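Local coordinates for protein phospholyase (Arthrobacter aurescens, PDB 5G4I) that uses pyridoxal phosphate in phospholyase chemistry (EC 4.2.3.2), although it belongs to the class III aminotransferase family, at residues R113-N118 and E297-F302; F215-L220 and Q268-E273; I249-Q254 and L276-K281. All coordinates share one frame; numbering follows the deposited sequence. Where two conformers were deposited one is given.

Contact 1 (R113-N118 and E297-F302); sequences RLFLTN and ELLDEF
Leu299 of helix 296-305 reaches down onto the ring of Phe115, which rises from strand 113-117, one of the two outermost strands, within this chain, of the mixed seven-stranded sheet. The dense part of the contact is this one leucine. Its CG stands anti to the backbone N (chi1 178°), which carries the branch away from the helix and toward the strand. Leu299 CD1 then lies over one face of the Phe115 ring, 3.9 Å from the ring centroid and displaced toward the rim, a CH-pi contact; Leu299 CG comes within 3.7 Å of Phe115 CZ. The same methyl also meets Leu114 O, and it touches Arg113 CB at 3.8 Å, so it is seated on three successive residues of the strand.

Beyond the leucine the fit becomes looser. Phe302, one helical turn on, brings CD2 to 4.0 Å from Phe115 CZ; the two ring planes are nearly perpendicular, at 88°, but their approach is oblique. At the other end Arg113 gives only the root of its side chain. Its CB faces the helix, whereas the bend at chi2 (-62°) carries the guanidinium away, into a partly exposed position. Ile27 and Ala25 of the second subunit pack on Leu299 and Arg113, and Leu126 and Ile130 of helix 120-135 on Phe115.

No hydrogen bond joins strand and helix here, and their union is largely apolar. Without a directional bond across the contact, the helix is positioned on the edge strand by the shape of Leu299 against the Phe115 face.

Contact 2 (F215-L220 and Q268-E273); sequences FLFDPL and QMFNVE
Met269 and Phe270 project from the loop that leads into strand 276-279 and close over the C-terminal end of strand 214-217, a parallel strand in the large sheet of the fold type I (aspartate aminotransferase-like) architecture of class III aminotransferases. The main bump is the terminal methyl of Met269. The side chain is extended as far as SD and bends at chi3 (-67°), which turns CE into a hollow formed by Pro219 and Leu220. There Met269 CE lies 3.4 Å from Pro219 O and 4.0 Å from Pro219 CB, with Leu220 CD2 at 4.1 Å closing another side. The leucine and methionine chains cross at about a right angle, so their meeting is confined to their ends.

The second projection is Phe270. Its CE2 corner enters the angle between Pro219 and Phe217, meeting Pro219 CB at 4.1 Å and Phe217 CE2 at 4.2 Å. With respect to the Phe217 ring this corner arrives at the edge, near the ring plane. Ile234 and Glu235 of helix 233-243 also touch Phe270, placing the aromatic group between that helix and the strand end.

An Asx turn lies beside the hollow: Leu220 N donates to Asp218 OD1 over 3.0 Å, approaching from well above the carboxylate plane. Asp218 OD2 is bonded to Ser222 OG, so both carboxylate oxygens bond close by in the chain. Between the two projections stands the proline carbonyl, whose oxygen lies in the plane of the Phe270 ring, at its edge, with Pro219 O 3.7 Å from Phe270 CE2.

Contact 3 (I249-Q254 and L276-K281); sequences ISDEVQ and LVTMGK. With PLP (pyridoxal-5'-phosphate), chain C; PO4 (phosphate ion), chain D.
Lys281 and Gln254 converge on the cofactor at the C-terminal ends of two neighbouring parallel strands, 247-251 and 276-279, in the large sheet of the fold type I architecture. Lys281 NZ is covalently bound to PLP C4A at 1.4 Å, consistent with the internal aldimine of PLP enzymes, and makes a weak hydrogen bond to PLP O3. Gln254 NE2 donates to O1 of a phosphate ion, probably from the crystallisation liquor, at 3.0 Å; it also lies against PLP O3, at a modelled 2.5 Å too short to be taken at face value. Asp251 OD2 lies 2.8 Å from PLP N1 and is hydrogen-bonded to His148 and Asn124; as in other PLP enzymes of this fold, such a carboxylate probably favours a protonated pyridine nitrogen. Asp251 OD1 accepts from Val253 N at 3.0 Å, an Asx turn that ties the carboxylate to the chain as it leaves the strand.

Outward from the cofactor, a parallel ladder ties the strands: Ser250 N to Leu276 O, Thr278 N to Ser250 O, and Glu252 N to Thr278 O, the last at 2.8 Å. A water accepts from Gly280 N and donates to Glu252 O, bridging the two loops just past the strand ends.

Packing fills the remainder. On the side of the sheet carrying Ile249 and Thr278, helix 120-135 covers both residues, and Ile249 CG1 meets Leu276 CD1. Val253, with CG1 anti to the backbone N (chi1 174°), wedges between ring and lysine: Val253 CG1 lies 3.4 Å from PLP C3 and 3.6 Å from Lys281 CG.

Overall arrangement
All three contacts reach the same seven-stranded sheet, and none is a surface contact. Contact 3 is the most central, every touching residue buried, and joins two adjacent strands by backbone bonds beside the cofactor; contacts 1 and 2 include partly exposed residues. Contact 2 is its neighbour: strand 214-217 pairs with strand 247-251, Phe217 O lying 2.9 Å from Asp251 N, and Pro219 packs on Ser250. Contact 1 lies on an outermost strand of the sheet, close to the second subunit, its centre about 14 Å from that of contact 3. Contacts 1 and 2 have no hydrogen bonds between their segments and depend on apolar side chains, whereas polar and covalent chemistry is gathered in contact 3.

Contact 1 (R113-N118 and E297-F302)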
loop_
_atom_site.group_PDB
_atom_site.type_symbol
_atom_site.label_atom_id
_atom_site.label_comp_id
_atom_site.label_asym_id
_atom_site.label_seq_id
_atom_site.Cartn_x
_atom_site.Cartn_y
_atom_site.Cartn_z
ATOM N N ARG A 113 -20.280 -2.767 -4.066
ATOM C CA ARG A 113 -19.560 -1.786 -3.260
ATOM C C ARG A 113 -18.003 -1.953 -3.381
ATOM O O ARG A 113 -17.566 -3.048 -3.784
ATOM C CB ARG A 113 -19.945 -1.912 -1.761
ATOM C CG ARG A 113 -21.452 -1.542 -1.428
ATOM C CD ARG A 113 -21.851 -0.114 -1.733
ATOM N NE ARG A 113 -23.266 0.088 -1.267
ATOM C CZ ARG A 113 -24.337 -0.152 -2.012
ATOM N NH1 ARG A 113 -24.257 -0.631 -3.214
ATOM N NH2 ARG A 113 -25.554 0.014 -1.420
ATOM N N LEU A 114 -17.264 -0.911 -2.990
ATOM C CA LEU A 114 -15.830 -0.896 -3.235
ATOM C C LEU A 114 -15.104 -0.284 -2.025
ATOM O O LEU A 114 -15.541 0.753 -1.457
ATOM C CB LEU A 114 -15.608 0.047 -4.489
ATOM C CG LEU A 114 -14.290 0.613 -4.915
ATOM C CD1 LEU A 114 -13.478 -0.571 -5.435
ATOM C CD2 LEU A 114 -14.290 1.579 -6.065
ATOM N N PHE A 115 -13.921 -0.868 -1.680
ATOM C CA PHE A 115 -12.863 -0.237 -0.871
ATOM C C PHE A 115 -11.647 -0.040 -1.823
ATOM O O PHE A 115 -11.121 -1.042 -2.376
ATOM C CB PHE A 115 -12.394 -1.134 0.269
ATOM C CG PHE A 115 -13.423 -1.484 1.337
ATOM C CD1 PHE A 115 -14.220 -2.585 1.217
ATOM C CD2 PHE A 115 -13.507 -0.705 2.471
ATOM C CE1 PHE A 115 -15.147 -2.907 2.267
ATOM C CE2 PHE A 115 -14.405 -0.991 3.495
ATOM C CZ PHE A 115 -15.233 -2.103 3.369
ATOM N N LEU A 116 -11.153 1.165 -1.956
ATOM C CA LEU A 116 -9.937 1.367 -2.750
ATOM C C LEU A 116 -8.678 1.243 -1.818
ATOM O O LEU A 116 -8.736 1.525 -0.604
ATOM C CB LEU A 116 -9.992 2.758 -3.414
ATOM C CG LEU A 116 -10.902 2.803 -4.634
ATOM C CD1 LEU A 116 -11.338 4.226 -5.011
ATOM C CD2 LEU A 116 -10.262 2.162 -5.867
ATOM N N THR A 117 -7.539 0.852 -2.450
ATOM C CA THR A 117 -6.259 0.721 -1.765
ATOM C C THR A 117 -5.173 1.237 -2.729
ATOM O O THR A 117 -5.487 1.746 -3.824
ATOM C CB THR A 117 -5.940 -0.744 -1.330
ATOM O OG1 THR A 117 -5.622 -1.507 -2.517
ATOM C CG2 THR A 117 -7.057 -1.371 -0.487
ATOM N N ASN A 118 -3.880 1.072 -2.342
ATOM C CA ASN A 118 -2.760 1.550 -3.192
ATOM C C ASN A 118 -1.931 0.374 -3.816
ATOM O O ASN A 118 -0.889 0.593 -4.425
ATOM C CB ASN A 118 -1.868 2.514 -2.428
ATOM C CG ASN A 118 -2.639 3.582 -1.695
ATOM O OD1 ASN A 118 -2.765 3.510 -0.406
ATOM N ND2 ASN A 118 -3.244 4.466 -2.377
ATOM N N GLU A 297 -23.936 -5.728 2.200
ATOM C CA GLU A 297 -23.944 -6.226 3.551
ATOM C C GLU A 297 -22.548 -6.269 4.187
ATOM O O GLU A 297 -22.361 -5.841 5.300
ATOM C CB GLU A 297 -24.572 -7.616 3.550
ATOM C CG GLU A 297 -24.364 -8.464 4.819
ATOM C CD GLU A 297 -24.624 -9.962 4.585
ATOM O OE1 GLU A 297 -25.835 -10.300 4.457
ATOM O OE2 GLU A 297 -23.630 -10.756 4.481
ATOM N N LEU A 298 -21.541 -6.770 3.430
ATOM C CA LEU A 298 -20.186 -6.894 3.957
ATOM C C LEU A 298 -19.559 -5.511 4.185
ATOM O O LEU A 298 -18.861 -5.294 5.244
ATOM C CB LEU A 298 -19.255 -7.803 3.086
ATOM C CG LEU A 298 -19.656 -9.323 3.178
ATOM C CD1 LEU A 298 -18.946 -10.204 2.163
ATOM C CD2 LEU A 298 -19.438 -9.958 4.560
ATOM N N LEU A 299 -19.664 -4.614 3.170
ATOM C CA LEU A 299 -19.080 -3.259 3.370
ATOM C C LEU A 299 -19.725 -2.532 4.572
ATOM O O LEU A 299 -19.062 -1.889 5.360
ATOM C CB LEU A 299 -19.126 -2.443 2.049
ATOM C CG LEU A 299 -18.581 -0.980 2.205
ATOM C CD1 LEU A 299 -17.732 -0.545 1.032
ATOM C CD2 LEU A 299 -19.727 0.025 2.481
ATOM N N ASP A 300 -21.070 -2.571 4.667
ATOM C CA ASP A 300 -21.750 -1.857 5.728
ATOM C C ASP A 300 -21.355 -2.413 7.138
ATOM O O ASP A 300 -21.089 -1.648 8.048
ATOM C CB ASP A 300 -23.286 -2.036 5.550
ATOM C CG ASP A 300 -24.121 -1.292 6.649
ATOM O OD1 ASP A 300 -24.075 -0.106 6.648
ATOM O OD2 ASP A 300 -24.822 -1.935 7.488
ATOM N N GLU A 301 -21.272 -3.737 7.289
ATOM C CA GLU A 301 -20.904 -4.367 8.530
ATOM C C GLU A 301 -19.511 -3.913 8.998
ATOM O O GLU A 301 -19.254 -3.568 10.143
ATOM C CB GLU A 301 -21.002 -5.895 8.427
ATOM C CG GLU A 301 -20.474 -6.623 9.639
ATOM C CD GLU A 301 -20.466 -8.118 9.465
ATOM O OE1 GLU A 301 -20.212 -8.637 8.391
ATOM O OE2 GLU A 301 -20.781 -8.802 10.433
ATOM N N PHE A 302 -18.563 -3.974 8.016
ATOM C CA PHE A 302 -17.171 -3.644 8.397
ATOM C C PHE A 302 -17.051 -2.168 8.805
ATOM O O PHE A 302 -16.322 -1.849 9.787
ATOM C CB PHE A 302 -16.182 -3.947 7.207
ATOM C CG PHE A 302 -14.706 -3.847 7.549
ATOM C CD1 PHE A 302 -14.050 -4.850 8.268
ATOM C CD2 PHE A 302 -13.935 -2.712 7.095
ATOM C CE1 PHE A 302 -12.683 -4.730 8.516
ATOM C CE2 PHE A 302 -12.594 -2.633 7.398
ATOM C CZ PHE A 302 -11.984 -3.595 8.085
#

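Contact 2 (F215-L220 and Q268-E273)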
loop_
_atom_site.group_PDB
_atom_site.type_symbol
_atom_site.label_atom_id
_atom_site.label_comp_id
_atom_site.label_asym_id
_atom_site.label_seq_id
_atom_site.Cartn_x
_atom_site.Cartn_y
_atom_site.Cartn_z
ATOM N N PHE A 215 -11.539 -19.296 1.373
ATOM C CA PHE A 215 -10.715 -19.873 0.278
ATOM C C PHE A 215 -10.285 -18.693 -0.606
ATOM O O PHE A 215 -11.164 -17.925 -1.049
ATOM C CB PHE A 215 -11.570 -20.909 -0.543
ATOM C CG PHE A 215 -10.962 -21.375 -1.831
ATOM C CD1 PHE A 215 -9.765 -22.020 -1.840
ATOM C CD2 PHE A 215 -11.665 -21.230 -3.061
ATOM C CE1 PHE A 215 -9.208 -22.554 -3.034
ATOM C CE2 PHE A 215 -11.094 -21.707 -4.212
ATOM C CZ PHE A 215 -9.891 -22.376 -4.231
ATOM N N LEU A 216 -9.000 -18.577 -0.834
ATOM C CA LEU A 216 -8.409 -17.451 -1.574
ATOM C C LEU A 216 -7.645 -18.068 -2.754
ATOM O O LEU A 216 -6.841 -19.025 -2.595
ATOM C CB LEU A 216 -7.375 -16.727 -0.662
ATOM C CG LEU A 216 -6.471 -15.679 -1.272
ATOM C CD1 LEU A 216 -7.227 -14.545 -1.935
ATOM C CD2 LEU A 216 -5.492 -15.144 -0.210
ATOM N N PHE A 217 -7.863 -17.577 -3.998
ATOM C CA PHE A 217 -7.279 -18.225 -5.209
ATOM C C PHE A 217 -7.123 -17.216 -6.328
ATOM O O PHE A 217 -7.947 -16.299 -6.503
ATOM C CB PHE A 217 -8.123 -19.449 -5.688
ATOM C CG PHE A 217 -9.439 -19.091 -6.369
ATOM C CD1 PHE A 217 -10.516 -18.569 -5.655
ATOM C CD2 PHE A 217 -9.620 -19.288 -7.744
ATOM C CE1 PHE A 217 -11.730 -18.276 -6.306
ATOM C CE2 PHE A 217 -10.833 -19.011 -8.393
ATOM C CZ PHE A 217 -11.881 -18.505 -7.672
ATOM N N ASP A 218 -6.056 -17.454 -7.144
ATOM C CA ASP A 218 -5.899 -16.862 -8.490
ATOM C C ASP A 218 -6.597 -17.714 -9.503
ATOM O O ASP A 218 -6.183 -18.892 -9.700
ATOM C CB ASP A 218 -4.391 -16.758 -8.817
ATOM C CG ASP A 218 -4.039 -16.541 -10.284
ATOM O OD1 ASP A 218 -4.912 -16.101 -11.072
ATOM O OD2 ASP A 218 -2.831 -16.840 -10.624
ATOM N N PRO A 219 -7.645 -17.236 -10.176
ATOM C CA PRO A 219 -8.391 -18.127 -11.169
ATOM C C PRO A 219 -7.554 -18.779 -12.269
ATOM O O PRO A 219 -7.877 -19.861 -12.745
ATOM C CB PRO A 219 -9.403 -17.127 -11.810
ATOM C CG PRO A 219 -9.699 -16.160 -10.721
ATOM C CD PRO A 219 -8.357 -15.932 -9.998
ATOM N N LEU A 220 -6.458 -18.148 -12.697
ATOM C CA LEU A 220 -5.532 -18.713 -13.704
ATOM C C LEU A 220 -4.562 -19.755 -13.093
ATOM O O LEU A 220 -3.836 -20.499 -13.856
ATOM C CB LEU A 220 -4.712 -17.615 -14.425
ATOM C CG LEU A 220 -5.520 -16.936 -15.567
ATOM C CD1 LEU A 220 -4.770 -15.675 -16.051
ATOM C CD2 LEU A 220 -5.757 -17.881 -16.768
ATOM N N GLN A 268 -14.926 -15.808 -13.693
ATOM C CA GLN A 268 -16.037 -16.089 -14.616
ATOM C C GLN A 268 -15.726 -17.335 -15.423
ATOM O O GLN A 268 -16.691 -17.847 -16.096
ATOM C CB GLN A 268 -16.304 -14.803 -15.547
ATOM C CG GLN A 268 -16.828 -13.608 -14.773
ATOM C CD GLN A 268 -16.827 -12.220 -15.448
ATOM O OE1 GLN A 268 -15.999 -11.962 -16.178
ATOM N NE2 GLN A 268 -17.754 -11.346 -15.041
ATOM N N MET A 269 -14.502 -17.865 -15.473
ATOM C CA MET A 269 -14.232 -19.226 -16.047
ATOM C C MET A 269 -14.918 -20.339 -15.268
ATOM O O MET A 269 -15.029 -21.478 -15.859
ATOM C CB MET A 269 -12.727 -19.482 -16.162
ATOM C CG MET A 269 -11.914 -18.529 -17.001
ATOM S SD MET A 269 -10.178 -18.890 -17.178
ATOM C CE MET A 269 -9.521 -18.657 -15.490
ATOM N N PHE A 270 -15.408 -20.095 -14.059
ATOM C CA PHE A 270 -16.058 -21.087 -13.191
ATOM C C PHE A 270 -17.464 -20.648 -12.933
ATOM O O PHE A 270 -17.865 -19.454 -13.055
ATOM C CB PHE A 270 -15.225 -21.189 -11.909
ATOM C CG PHE A 270 -13.721 -21.417 -12.168
ATOM C CD1 PHE A 270 -13.258 -22.641 -12.609
ATOM C CD2 PHE A 270 -12.772 -20.415 -11.965
ATOM C CE1 PHE A 270 -11.918 -22.887 -12.869
ATOM C CE2 PHE A 270 -11.455 -20.639 -12.268
ATOM C CZ PHE A 270 -11.001 -21.860 -12.685
ATOM N N ASN A 271 -18.284 -21.574 -12.461
ATOM C CA ASN A 271 -19.644 -21.232 -12.102
ATOM C C ASN A 271 -19.719 -20.836 -10.600
ATOM O O ASN A 271 -20.208 -21.561 -9.705
ATOM C CB ASN A 271 -20.602 -22.399 -12.405
ATOM C CG ASN A 271 -22.064 -22.026 -12.172
ATOM O OD1 ASN A 271 -22.473 -20.835 -12.166
ATOM N ND2 ASN A 271 -22.876 -23.057 -11.919
ATOM N N VAL A 272 -19.153 -19.657 -10.312
ATOM C CA VAL A 272 -18.981 -19.149 -8.953
ATOM C C VAL A 272 -19.165 -17.614 -8.933
ATOM O O VAL A 272 -18.820 -16.929 -9.924
ATOM C CB VAL A 272 -17.564 -19.467 -8.375
ATOM C CG1 VAL A 272 -16.420 -18.629 -9.002
ATOM C CG2 VAL A 272 -17.495 -19.313 -6.851
ATOM N N GLU A 273 -19.763 -17.111 -7.859
ATOM C CA GLU A 273 -19.840 -15.628 -7.617
ATOM C C GLU A 273 -19.202 -15.416 -6.249
ATOM O O GLU A 273 -19.778 -15.698 -5.187
ATOM C CB GLU A 273 -21.247 -15.037 -7.600
ATOM C CG GLU A 273 -21.197 -13.513 -7.429
ATOM C CD GLU A 273 -22.600 -12.866 -7.319
ATOM O OE1 GLU A 273 -23.551 -13.285 -8.050
ATOM O OE2 GLU A 273 -22.810 -11.942 -6.489
#

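Contact 3 (I249-Q254 and L276-K281)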
loop_
_atom_site.group_PDB
_atom_site.type_symbol
_atom_site.label_atom_id
_atom_site.label_comp_id
_atom_site.label_asym_id
_atom_site.label_seq_id
_atom_site.Cartn_x
_atom_site.Cartn_y
_atom_site.Cartn_z
ATOM N N ILE A 249 -12.707 -15.612 -1.800
ATOM C CA ILE A 249 -12.002 -14.436 -2.317
ATOM C C ILE A 249 -11.368 -14.851 -3.695
ATOM O O ILE A 249 -10.497 -15.727 -3.733
ATOM C CB ILE A 249 -10.869 -13.878 -1.428
ATOM C CG1 ILE A 249 -11.360 -13.532 0.015
ATOM C CG2 ILE A 249 -10.239 -12.601 -2.078
ATOM C CD1 ILE A 249 -10.222 -13.353 0.996
ATOM N N SER A 250 -11.762 -14.144 -4.788
ATOM C CA SER A 250 -10.987 -14.252 -6.068
ATOM C C SER A 250 -9.940 -13.155 -6.127
ATOM O O SER A 250 -10.348 -11.944 -6.162
ATOM C CB SER A 250 -11.904 -14.151 -7.297
ATOM O OG SER A 250 -11.152 -14.344 -8.492
ATOM N N ASP A 251 -8.661 -13.554 -6.203
ATOM C CA ASP A 251 -7.529 -12.607 -6.373
ATOM C C ASP A 251 -7.363 -12.448 -7.900
ATOM O O ASP A 251 -6.952 -13.376 -8.573
ATOM C CB ASP A 251 -6.296 -13.191 -5.708
ATOM C CG ASP A 251 -5.049 -12.339 -5.886
ATOM O OD1 ASP A 251 -5.019 -11.517 -6.805
ATOM O OD2 ASP A 251 -4.053 -12.589 -5.139
ATOM N N GLU A 252 -7.785 -11.255 -8.381
ATOM C CA GLU A 252 -7.774 -10.887 -9.815
ATOM C C GLU A 252 -6.565 -10.106 -10.194
ATOM O O GLU A 252 -6.549 -9.512 -11.298
ATOM C CB GLU A 252 -9.055 -10.148 -10.179
ATOM C CG GLU A 252 -10.303 -10.995 -10.059
ATOM C CD GLU A 252 -10.518 -12.021 -11.156
ATOM O OE1 GLU A 252 -9.935 -11.846 -12.243
ATOM O OE2 GLU A 252 -11.299 -12.963 -10.900
ATOM N N VAL A 253 -5.511 -10.115 -9.401
ATOM C CA VAL A 253 -4.308 -9.322 -9.785
ATOM C C VAL A 253 -3.714 -9.821 -11.065
ATOM O O VAL A 253 -3.288 -8.934 -11.905
ATOM C CB VAL A 253 -3.262 -9.280 -8.601
ATOM C CG1 VAL A 253 -1.986 -8.610 -9.063
ATOM C CG2 VAL A 253 -3.846 -8.607 -7.397
ATOM N N GLN A 254 -3.667 -11.107 -11.319
ATOM C CA GLN A 254 -3.139 -11.695 -12.578
ATOM C C GLN A 254 -4.204 -11.901 -13.671
ATOM O O GLN A 254 -3.855 -11.814 -14.889
ATOM C CB GLN A 254 -2.477 -13.098 -12.380
ATOM C CG GLN A 254 -1.289 -13.097 -11.456
ATOM C CD GLN A 254 -0.036 -12.499 -12.098
ATOM O OE1 GLN A 254 0.127 -12.457 -13.280
ATOM N NE2 GLN A 254 0.843 -12.063 -11.270
ATOM N N LEU A 276 -15.936 -11.583 -2.274
ATOM C CA LEU A 276 -14.854 -10.579 -2.234
ATOM C C LEU A 276 -13.966 -10.827 -3.462
ATOM O O LEU A 276 -13.646 -11.981 -3.811
ATOM C CB LEU A 276 -13.940 -10.848 -0.974
ATOM C CG LEU A 276 -14.623 -10.478 0.402
ATOM C CD1 LEU A 276 -14.062 -11.350 1.564
ATOM C CD2 LEU A 276 -14.491 -9.006 0.680
ATOM N N VAL A 277 -13.610 -9.691 -4.105
ATOM C CA VAL A 277 -12.730 -9.696 -5.336
ATOM C C VAL A 277 -11.622 -8.663 -5.123
ATOM O O VAL A 277 -11.918 -7.518 -4.801
ATOM C CB VAL A 277 -13.529 -9.400 -6.647
ATOM C CG1 VAL A 277 -12.598 -9.451 -7.828
ATOM C CG2 VAL A 277 -14.664 -10.374 -6.814
ATOM N N THR A 278 -10.372 -9.116 -5.232
ATOM C CA THR A 278 -9.212 -8.178 -5.037
ATOM C C THR A 278 -8.516 -7.954 -6.388
ATOM O O THR A 278 -8.527 -8.777 -7.289
ATOM C CB THR A 278 -8.239 -8.745 -3.974
ATOM O OG1 THR A 278 -7.780 -10.013 -4.421
ATOM C CG2 THR A 278 -8.916 -8.894 -2.607
ATOM N N MET A 279 -7.845 -6.805 -6.503
ATOM C CA MET A 279 -7.215 -6.405 -7.778
ATOM C C MET A 279 -6.056 -5.436 -7.459
ATOM O O MET A 279 -5.922 -4.850 -6.371
ATOM C CB MET A 279 -8.253 -5.853 -8.723
ATOM C CG MET A 279 -8.862 -4.657 -8.221
ATOM S SD MET A 279 -10.448 -4.180 -9.128
ATOM C CE MET A 279 -11.396 -5.287 -8.930
ATOM N N GLY A 280 -5.217 -5.240 -8.492
ATOM C CA GLY A 280 -4.022 -4.371 -8.398
ATOM C C GLY A 280 -3.389 -4.353 -9.796
ATOM O O GLY A 280 -4.059 -4.125 -10.815
ATOM N N LYS A 281 -2.083 -4.675 -9.861
ATOM C CA LYS A 281 -1.169 -4.581 -11.038
ATOM C C LYS A 281 -1.675 -3.674 -12.189
ATOM O O LYS A 281 -1.273 -2.482 -12.258
ATOM C CB LYS A 281 -0.602 -5.947 -11.376
ATOM C CG LYS A 281 0.505 -6.422 -10.409
ATOM C CD LYS A 281 1.171 -7.764 -10.842
ATOM C CE LYS A 281 2.352 -8.280 -9.907
ATOM N NZ LYS A 281 1.706 -9.201 -8.933
HETATM N N1 PLP C . -1.623 -11.450 -5.749
HETATM C C2 PLP C . -1.239 -11.807 -6.998
HETATM C C2A PLP C . -1.948 -12.931 -7.708
HETATM C C3 PLP C . -0.124 -11.094 -7.669
HETATM O O3 PLP C . 0.279 -11.436 -8.925
HETATM C C4 PLP C . 0.534 -10.000 -6.922
HETATM C C4A PLP C . 1.656 -9.231 -7.507
HETATM C C5 PLP C . 0.020 -9.707 -5.563
HETATM C C6 PLP C . -1.037 -10.458 -5.055
HETATM C C5A PLP C . 0.638 -8.604 -4.734
HETATM O O4P PLP C . 0.666 -7.397 -5.492
HETATM P P PLP C . 1.511 -6.127 -4.977
HETATM O O1P PLP C . 2.938 -6.473 -5.330
HETATM O O2P PLP C . 0.940 -4.967 -5.757
HETATM O O3P PLP C . 1.229 -6.080 -3.494
HETATM P P PO4 D . 4.982 -10.829 -11.822
HETATM O O1 PO4 D . 3.729 -11.467 -11.979
HETATM O O2 PO4 D . 5.211 -9.578 -12.668
HETATM O O3 PO4 D . 5.746 -11.803 -12.712
HETATM O O4 PO4 D . 5.588 -10.699 -10.449
HETATM O O HOH W 1 -6.064 -6.606 -11.177
#